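Glutamate racemase (Francisella tularensis subsp. tularensis, PDB 3OUT) belongs to the Asp/Glu/hydantoin racemase family of two-domain alpha/beta enzymes and is modelled here with D-glutamic acid in its pocket. Local coordinates at residues V141-I153 and V166-I179. Residues are numbered along the deposited sequence; the frame is centred on the assembly and turned at random. Where two conformers were deposited one is given.
Sequences VYSNPCGLFVSMI and VAKEYLSYFHDKNI
Y170 lies flat against the backbone of C146, and the closeness of that fit marks the dense half of this contact. CA of C146 stands over the centre of the ring, 3.5 Å from its centroid, while SG leans obliquely beside it, close to CB of Y170. The phenol oxygen then reaches past G147 to accept the backbone N-H of L148, N to OH 2.9 Å and nearly straight at 162°, which fixes the ring at its far end. F149 takes the edge of Y170 on its face in a T-shaped stack with planes at 88°, and its rim meets A167. V166 packs beyond, CG1 against the F149 ring and CB 3.9 Å from SE of selenomethionine M152. L148 and Y170 also pack on L148 and F157 of the second subunit.

One tyrosine thus illustrates how a ring face and a hydroxyl can together hold a turn against a helix. The turn follows strand 140-145, the outermost of its parallel sheet within this chain; helices 149-154 and 161-171 then lead to parallel strand 181-184, a beta-alpha-beta crossover within one alpha/beta domain. G147 lies near the D-glutamic acid pocket without being part of it. At the middle, N144 has CG anti to its own N, carrying ND2 to the carbonyl O of Y170 (2.7 Å), in the carbonyl plane and on a lone pair, though bent to 137°.

The Y142 end still packs, its CB on F174 and Y173 and its ring near CG2 of I179, but polar contacts surround it. K177 lays its chain over one face of Y142, CD 3.8 Å from the ring centroid, then turns NZ back to O of Y173 and a salt bridge with exposed D176. One water links Y142 OH to K177 O; another joins S143 N to Y173 OH.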
ATOM      1  N   VAL B 141      21.140 -24.909 -18.223  1.00 10.92           N
ATOM      2  CA  VAL B 141      20.752 -23.504 -17.963  1.00 11.05           C
ATOM      3  C   VAL B 141      21.660 -22.858 -16.914  1.00 10.90           C
ATOM      4  O   VAL B 141      21.787 -23.363 -15.807  1.00 13.46           O
ATOM      5  CB  VAL B 141      19.290 -23.393 -17.519  1.00 10.92           C
ATOM      6  CG1 VAL B 141      18.901 -21.891 -17.321  1.00 10.00           C
ATOM      7  CG2 VAL B 141      18.347 -24.060 -18.519  1.00 10.31           C
ATOM      8  N   TYR B 142      22.346 -21.791 -17.323  1.00 11.19           N
ATOM      9  CA  TYR B 142      23.212 -21.006 -16.447  1.00 11.90           C
ATOM     10  C   TYR B 142      22.553 -19.638 -16.204  1.00 12.04           C
ATOM     11  O   TYR B 142      22.198 -18.935 -17.145  1.00 12.45           O
ATOM     12  CB  TYR B 142      24.554 -20.798 -17.112  1.00 12.85           C
ATOM     13  CG  TYR B 142      25.350 -22.076 -17.244  1.00 15.96           C
ATOM     14  CD1 TYR B 142      26.051 -22.603 -16.155  1.00 18.37           C
ATOM     15  CD2 TYR B 142      25.395 -22.728 -18.445  1.00 17.40           C
ATOM     16  CE1 TYR B 142      26.805 -23.774 -16.295  1.00 21.15           C
ATOM     17  CE2 TYR B 142      26.128 -23.896 -18.605  1.00 20.70           C
ATOM     18  CZ  TYR B 142      26.827 -24.408 -17.535  1.00 21.98           C
ATOM     19  OH  TYR B 142      27.561 -25.558 -17.752  1.00 27.18           O
ATOM     20  N   SER B 143      22.374 -19.304 -14.939  1.00 12.28           N
ATOM     21  CA  SER B 143      21.646 -18.101 -14.572  1.00 12.51           C
ATOM     22  C   SER B 143      22.491 -17.212 -13.684  1.00 13.43           C
ATOM     23  O   SER B 143      23.201 -17.709 -12.787  1.00 13.83           O
ATOM     24  CB  SER B 143      20.388 -18.496 -13.815  1.00 12.71           C
ATOM     25  OG  SER B 143      19.504 -19.294 -14.593  1.00 13.30           O
ATOM     26  N   ASN B 144      22.404 -15.901 -13.905  1.00 11.97           N
ATOM     27  CA  ASN B 144      23.116 -14.939 -13.057  1.00 12.03           C
ATOM     28  C   ASN B 144      22.295 -13.658 -12.886  1.00 10.88           C
ATOM     29  O   ASN B 144      21.912 -13.067 -13.864  1.00 10.96           O
ATOM     30  CB  ASN B 144      24.492 -14.602 -13.634  1.00 12.53           C
ATOM     31  CG  ASN B 144      25.483 -14.109 -12.576  1.00 13.56           C
ATOM     32  OD1 ASN B 144      25.481 -14.594 -11.442  1.00 16.92           O
ATOM     33  ND2 ASN B 144      26.355 -13.163 -12.962  1.00 14.04           N
ATOM     34  N   PRO B 145      22.074 -13.214 -11.620  1.00  9.99           N
ATOM     35  CA  PRO B 145      21.379 -11.935 -11.429  1.00 10.16           C
ATOM     36  C   PRO B 145      22.254 -10.728 -11.825  1.00 10.41           C
ATOM     37  O   PRO B 145      23.480 -10.792 -11.738  1.00 11.49           O
ATOM     38  CB  PRO B 145      21.056 -11.937  -9.935  1.00 10.70           C
ATOM     39  CG  PRO B 145      22.016 -12.775  -9.327  1.00 12.86           C
ATOM     40  CD  PRO B 145      22.454 -13.811 -10.337  1.00 10.44           C
ATOM     41  N   CYS B 146      21.627  -9.642 -12.290  1.00 10.30           N
ATOM     42  CA  CYS B 146      22.348  -8.423 -12.646  1.00  9.79           C
ATOM     43  C   CYS B 146      21.740  -7.263 -11.882  1.00  9.10           C
ATOM     44  O   CYS B 146      21.165  -6.345 -12.475  1.00 10.11           O
ATOM     45  CB  CYS B 146      22.268  -8.154 -14.133  1.00  9.92           C
ATOM     46  SG  CYS B 146      23.042  -9.450 -15.191  1.00 11.82           S
ATOM     47  N   GLY B 147      21.866  -7.308 -10.558  1.00  9.96           N
ATOM     48  CA  GLY B 147      21.091  -6.415  -9.684  1.00  9.23           C
ATOM     49  C   GLY B 147      21.102  -4.935 -10.027  1.00  9.81           C
ATOM     50  O   GLY B 147      20.046  -4.283 -10.008  1.00 10.44           O
ATOM     51  N   LEU B 148      22.279  -4.391 -10.365  1.00  8.19           N
ATOM     52  CA  LEU B 148      22.407  -2.963 -10.641  1.00  8.41           C
ATOM     53  C   LEU B 148      21.813  -2.506 -11.959  1.00  8.06           C
ATOM     54  O   LEU B 148      21.536  -1.301 -12.112  1.00  8.07           O
ATOM     55  CB  LEU B 148      23.859  -2.492 -10.584  1.00  9.09           C
ATOM     56  CG  LEU B 148      24.181  -0.986 -10.501  1.00 10.04           C
ATOM     57  CD1 LEU B 148      23.387  -0.245  -9.380  1.00  7.90           C
ATOM     58  CD2 LEU B 148      25.691  -0.783 -10.295  1.00  9.36           C
ATOM     59  N   PHE B 149      21.565  -3.425 -12.899  1.00  8.41           N
ATOM     60  CA  PHE B 149      21.175  -2.962 -14.226  1.00  8.72           C
ATOM     61  C   PHE B 149      19.898  -2.088 -14.265  1.00  7.95           C
ATOM     62  O   PHE B 149      19.838  -1.096 -14.996  1.00  8.60           O
ATOM     63  CB  PHE B 149      20.966  -4.145 -15.183  1.00  9.06           C
ATOM     64  CG  PHE B 149      22.211  -4.685 -15.881  1.00  9.58           C
ATOM     65  CD1 PHE B 149      23.482  -4.141 -15.730  1.00 10.92           C
ATOM     66  CD2 PHE B 149      22.065  -5.795 -16.703  1.00 11.28           C
ATOM     67  CE1 PHE B 149      24.560  -4.652 -16.435  1.00 12.13           C
ATOM     68  CE2 PHE B 149      23.162  -6.356 -17.368  1.00 10.53           C
ATOM     69  CZ  PHE B 149      24.389  -5.763 -17.257  1.00 10.55           C
ATOM     70  N   VAL B 150      18.858  -2.470 -13.538  1.00  9.29           N
ATOM     71  CA  VAL B 150      17.612  -1.739 -13.589  1.00  8.06           C
ATOM     72  C   VAL B 150      17.795  -0.271 -13.207  1.00  8.27           C
ATOM     73  O   VAL B 150      17.418   0.625 -13.968  1.00  8.48           O
ATOM     74  CB  VAL B 150      16.508  -2.395 -12.737  1.00  8.71           C
ATOM     75  CG1 VAL B 150      15.355  -1.448 -12.467  1.00  8.04           C
ATOM     76  CG2 VAL B 150      15.992  -3.693 -13.421  1.00  9.12           C
ATOM     77  N   SER B 151      18.374  -0.000 -12.039  1.00  8.12           N
ATOM     78  CA  SER B 151      18.562   1.400 -11.621  1.00  8.22           C
ATOM     79  C   SER B 151      19.505   2.164 -12.567  1.00  9.08           C
ATOM     80  O   SER B 151      19.260   3.309 -12.904  1.00  9.31           O
ATOM     81  CB  SER B 151      19.067   1.455 -10.194  1.00  8.43           C
ATOM     82  OG  SER B 151      19.153   2.838  -9.822  1.00  9.41           O
HETATM   83  N   MSE B 152      20.575   1.503 -12.985  1.00  8.83           N
HETATM   84  CA  MSE B 152      21.579   2.050 -13.894  1.00  9.21           C
HETATM   85  C   MSE B 152      20.879   2.592 -15.144  1.00  9.06           C
HETATM   86  O   MSE B 152      21.109   3.731 -15.557  1.00  8.79           O
HETATM   87  CB  MSE B 152      22.604   0.944 -14.267  1.00  9.88           C
HETATM   88  CG  MSE B 152      23.671   1.412 -15.146  1.00 11.52           C
HETATM   89 SE   MSE B 152      24.864  -0.052 -15.643  1.00 16.95          SE
HETATM   90  CE  MSE B 152      23.641  -0.817 -16.979  1.00 10.87           C
ATOM     91  N   ILE B 153      19.999   1.777 -15.709  1.00  7.85           N
ATOM     92  CA  ILE B 153      19.318   2.119 -16.947  1.00  8.53           C
ATOM     93  C   ILE B 153      18.292   3.232 -16.702  1.00  8.85           C
ATOM     94  O   ILE B 153      18.152   4.182 -17.495  1.00 10.29           O
ATOM     95  CB  ILE B 153      18.705   0.832 -17.584  1.00  8.73           C
ATOM     96  CG1 ILE B 153      19.847  -0.043 -18.129  1.00  9.34           C
ATOM     97  CG2 ILE B 153      17.684   1.146 -18.683  1.00  8.27           C
ATOM     98  CD1 ILE B 153      19.396  -1.473 -18.397  1.00 10.24           C
ATOM     99  N   VAL B 166      30.063  -2.520 -15.462  1.00 13.75           N
ATOM    100  CA  VAL B 166      29.046  -3.232 -14.701  1.00 13.35           C
ATOM    101  C   VAL B 166      28.668  -4.541 -15.438  1.00 12.27           C
ATOM    102  O   VAL B 166      28.552  -5.569 -14.812  1.00 13.71           O
ATOM    103  CB  VAL B 166      27.788  -2.354 -14.460  1.00 12.06           C
ATOM    104  CG1 VAL B 166      26.697  -3.167 -13.722  1.00 13.34           C
ATOM    105  CG2 VAL B 166      28.186  -1.079 -13.646  1.00 12.64           C
ATOM    106  N   ALA B 167      28.484  -4.475 -16.760  1.00 12.73           N
ATOM    107  CA  ALA B 167      28.168  -5.672 -17.545  1.00 12.86           C
ATOM    108  C   ALA B 167      29.297  -6.707 -17.441  1.00 14.66           C
ATOM    109  O   ALA B 167      29.034  -7.911 -17.288  1.00 15.18           O
ATOM    110  CB  ALA B 167      27.861  -5.324 -19.004  1.00 13.74           C
ATOM    111  N   LYS B 168      30.552  -6.269 -17.496  1.00 14.82           N
ATOM    112  CA  LYS B 168      31.676  -7.239 -17.335  1.00 16.68           C
ATOM    113  C   LYS B 168      31.586  -7.951 -16.002  1.00 16.45           C
ATOM    114  O   LYS B 168      31.786  -9.175 -15.917  1.00 16.63           O
ATOM    115  CB  LYS B 168      33.048  -6.567 -17.532  1.00 17.44           C
ATOM    116  CG  LYS B 168      33.278  -6.075 -18.948  1.00 24.10           C
ATOM    117  CD  LYS B 168      34.675  -5.450 -19.116  1.00 30.92           C
ATOM    118  CE  LYS B 168      34.788  -4.599 -20.385  1.00 34.65           C
ATOM    119  NZ  LYS B 168      35.893  -3.590 -20.307  1.00 38.70           N
ATOM    120  N   GLU B 169      31.229  -7.217 -14.945  1.00 15.84           N
ATOM    121  CA  GLU B 169      31.108  -7.807 -13.621  1.00 17.18           C
ATOM    122  C   GLU B 169      30.092  -8.957 -13.593  1.00 16.22           C
ATOM    123  O   GLU B 169      30.354 -10.000 -12.996  1.00 17.79           O
ATOM    124  CB  GLU B 169      30.729  -6.716 -12.601  1.00 18.98           C
ATOM    125  CG  GLU B 169      30.479  -7.197 -11.206  1.00 22.61           C
ATOM    126  CD  GLU B 169      31.733  -7.548 -10.430  1.00 29.72           C
ATOM    127  OE1 GLU B 169      32.862  -7.203 -10.865  1.00 32.53           O
ATOM    128  OE2 GLU B 169      31.554  -8.174  -9.356  1.00 36.33           O
ATOM    129  N   TYR B 170      28.943  -8.766 -14.248  1.00 15.00           N
ATOM    130  CA  TYR B 170      27.869  -9.730 -14.219  1.00 14.11           C
ATOM    131  C   TYR B 170      28.004 -10.822 -15.289  1.00 15.06           C
ATOM    132  O   TYR B 170      27.508 -11.934 -15.098  1.00 16.32           O
ATOM    133  CB  TYR B 170      26.520  -9.029 -14.431  1.00 13.67           C
ATOM    134  CG  TYR B 170      26.076  -8.152 -13.274  1.00 10.65           C
ATOM    135  CD1 TYR B 170      26.197  -8.590 -11.964  1.00 11.56           C
ATOM    136  CD2 TYR B 170      25.524  -6.881 -13.496  1.00  9.29           C
ATOM    137  CE1 TYR B 170      25.786  -7.792 -10.885  1.00 11.10           C
ATOM    138  CE2 TYR B 170      25.101  -6.093 -12.412  1.00 10.74           C
ATOM    139  CZ  TYR B 170      25.230  -6.546 -11.131  1.00 10.32           C
ATOM    140  OH  TYR B 170      24.799  -5.787 -10.076  1.00 11.20           O
ATOM    141  N   LEU B 171      28.604 -10.500 -16.412  1.00 15.45           N
ATOM    142  CA  LEU B 171      28.613 -11.430 -17.566  1.00 16.41           C
ATOM    143  C   LEU B 171      29.848 -12.307 -17.642  1.00 17.67           C
ATOM    144  O   LEU B 171      29.863 -13.284 -18.406  1.00 16.45           O
ATOM    145  CB  LEU B 171      28.457 -10.654 -18.873  1.00 15.80           C
ATOM    146  CG  LEU B 171      27.166  -9.879 -19.063  1.00 17.89           C
ATOM    147  CD1 LEU B 171      27.250  -9.014 -20.261  1.00 16.16           C
ATOM    148  CD2 LEU B 171      25.951 -10.827 -19.145  1.00 17.73           C
ATOM    149  N   SER B 172      30.872 -11.985 -16.854  0.50 18.35           N
ATOM    150  CA  SER B 172      32.093 -12.795 -16.825  0.50 19.33           C
ATOM    151  C   SER B 172      31.793 -14.237 -16.388  0.50 19.66           C
ATOM    152  O   SER B 172      32.472 -15.171 -16.836  0.50 20.37           O
ATOM    153  CB  SER B 172      33.145 -12.141 -15.919  0.50 19.58           C
ATOM    154  OG  SER B 172      32.663 -12.017 -14.598  0.50 20.35           O
ATOM    155  N   TYR B 173      30.774 -14.416 -15.541  1.00 19.34           N
ATOM    156  CA  TYR B 173      30.293 -15.742 -15.148  1.00 19.49           C
ATOM    157  C   TYR B 173      30.078 -16.673 -16.355  1.00 18.60           C
ATOM    158  O   TYR B 173      30.238 -17.870 -16.195  1.00 19.50           O
ATOM    159  CB  TYR B 173      28.994 -15.618 -14.343  1.00 19.73           C
ATOM    160  CG  TYR B 173      28.247 -16.904 -14.077  1.00 19.84           C
ATOM    161  CD1 TYR B 173      28.704 -17.811 -13.147  1.00 23.70           C
ATOM    162  CD2 TYR B 173      27.058 -17.199 -14.741  1.00 17.65           C
ATOM    163  CE1 TYR B 173      27.996 -18.988 -12.888  1.00 25.25           C
ATOM    164  CE2 TYR B 173      26.361 -18.361 -14.489  1.00 20.56           C
ATOM    165  CZ  TYR B 173      26.827 -19.244 -13.568  1.00 22.62           C
ATOM    166  OH  TYR B 173      26.136 -20.388 -13.297  1.00 26.61           O
ATOM    167  N   PHE B 174      29.709 -16.125 -17.519  1.00 19.04           N
ATOM    168  CA  PHE B 174      29.335 -16.945 -18.681  1.00 19.24           C
ATOM    169  C   PHE B 174      30.506 -17.297 -19.584  1.00 20.79           C
ATOM    170  O   PHE B 174      30.352 -18.093 -20.491  1.00 20.17           O
ATOM    171  CB  PHE B 174      28.265 -16.253 -19.529  1.00 18.28           C
ATOM    172  CG  PHE B 174      26.974 -16.048 -18.795  1.00 16.06           C
ATOM    173  CD1 PHE B 174      26.105 -17.088 -18.622  1.00 14.10           C
ATOM    174  CD2 PHE B 174      26.638 -14.808 -18.294  1.00 14.71           C
ATOM    175  CE1 PHE B 174      24.902 -16.914 -17.947  1.00 15.56           C
ATOM    176  CE2 PHE B 174      25.462 -14.612 -17.611  1.00 13.83           C
ATOM    177  CZ  PHE B 174      24.590 -15.669 -17.435  1.00 14.07           C
ATOM    178  N   HIS B 175      31.665 -16.689 -19.367  1.00 23.41           N
ATOM    179  CA  HIS B 175      32.731 -16.839 -20.373  1.00 25.24           C
ATOM    180  C   HIS B 175      33.176 -18.288 -20.582  1.00 26.24           C
ATOM    181  O   HIS B 175      33.453 -18.675 -21.721  1.00 28.04           O
ATOM    182  CB  HIS B 175      33.921 -15.935 -20.076  1.00 25.12           C
ATOM    183  CG  HIS B 175      33.699 -14.521 -20.496  1.00 27.55           C
ATOM    184  ND1 HIS B 175      34.110 -13.441 -19.740  1.00 29.43           N
ATOM    185  CD2 HIS B 175      33.093 -14.007 -21.593  1.00 28.99           C
ATOM    186  CE1 HIS B 175      33.766 -12.321 -20.354  1.00 29.65           C
ATOM    187  NE2 HIS B 175      33.142 -12.637 -21.478  1.00 31.05           N
ATOM    188  N   ASP B 176      33.213 -19.085 -19.527  1.00 26.79           N
ATOM    189  CA  ASP B 176      33.620 -20.494 -19.674  1.00 27.71           C
ATOM    190  C   ASP B 176      32.440 -21.468 -19.867  1.00 26.64           C
ATOM    191  O   ASP B 176      32.652 -22.683 -19.837  1.00 27.35           O
ATOM    192  CB  ASP B 176      34.465 -20.942 -18.462  1.00 28.35           C
ATOM    193  CG  ASP B 176      33.661 -21.057 -17.188  1.00 31.28           C
ATOM    194  OD1 ASP B 176      32.539 -20.556 -17.145  1.00 34.91           O
ATOM    195  OD2 ASP B 176      34.154 -21.636 -16.204  1.00 34.85           O
ATOM    196  N   LYS B 177      31.214 -20.969 -20.069  1.00 24.48           N
ATOM    197  CA  LYS B 177      30.033 -21.854 -20.033  1.00 24.07           C
ATOM    198  C   LYS B 177      29.571 -22.329 -21.405  1.00 22.78           C
ATOM    199  O   LYS B 177      28.674 -23.171 -21.482  1.00 23.22           O
ATOM    200  CB  LYS B 177      28.829 -21.163 -19.343  1.00 23.90           C
ATOM    201  CG  LYS B 177      29.061 -20.643 -17.912  1.00 25.53           C
ATOM    202  CD  LYS B 177      29.574 -21.735 -16.975  1.00 28.15           C
ATOM    203  CE  LYS B 177      29.443 -21.360 -15.500  1.00 29.84           C
ATOM    204  NZ  LYS B 177      30.531 -20.463 -15.019  1.00 29.28           N
ATOM    205  N   ASN B 178      30.142 -21.783 -22.477  1.00 22.07           N
ATOM    206  CA  ASN B 178      29.786 -22.163 -23.831  1.00 22.04           C
ATOM    207  C   ASN B 178      28.269 -22.073 -24.088  1.00 19.96           C
ATOM    208  O   ASN B 178      27.651 -22.970 -24.689  1.00 18.77           O
ATOM    209  CB  ASN B 178      30.307 -23.582 -24.142  1.00 22.88           C
ATOM    210  CG  ASN B 178      31.794 -23.729 -23.900  1.00 27.69           C
ATOM    211  OD1 ASN B 178      32.600 -22.971 -24.452  1.00 34.85           O
ATOM    212  ND2 ASN B 178      32.176 -24.707 -23.063  1.00 32.28           N
ATOM    213  N   ILE B 179      27.654 -20.977 -23.649  1.00 17.40           N
ATOM    214  CA  ILE B 179      26.226 -20.789 -23.942  1.00 15.67           C
ATOM    215  C   ILE B 179      25.976 -20.502 -25.433  1.00 14.72           C
ATOM    216  O   ILE B 179      26.779 -19.832 -26.119  1.00 15.20           O
ATOM    217  CB  ILE B 179      25.556 -19.705 -23.006  1.00 14.72           C
ATOM    218  CG1 ILE B 179      25.891 -18.284 -23.439  1.00 15.39           C
ATOM    219  CG2 ILE B 179      25.920 -19.957 -21.542  1.00 15.37           C
ATOM    220  CD1 ILE B 179      25.223 -17.167 -22.490  1.00 13.96           C
TER
HETATM  221  O   HOH W   1      28.345 -25.789 -20.523  1.00 32.30           O
HETATM  222  O   HOH W   2      23.634 -21.069 -12.991  1.00 18.13           O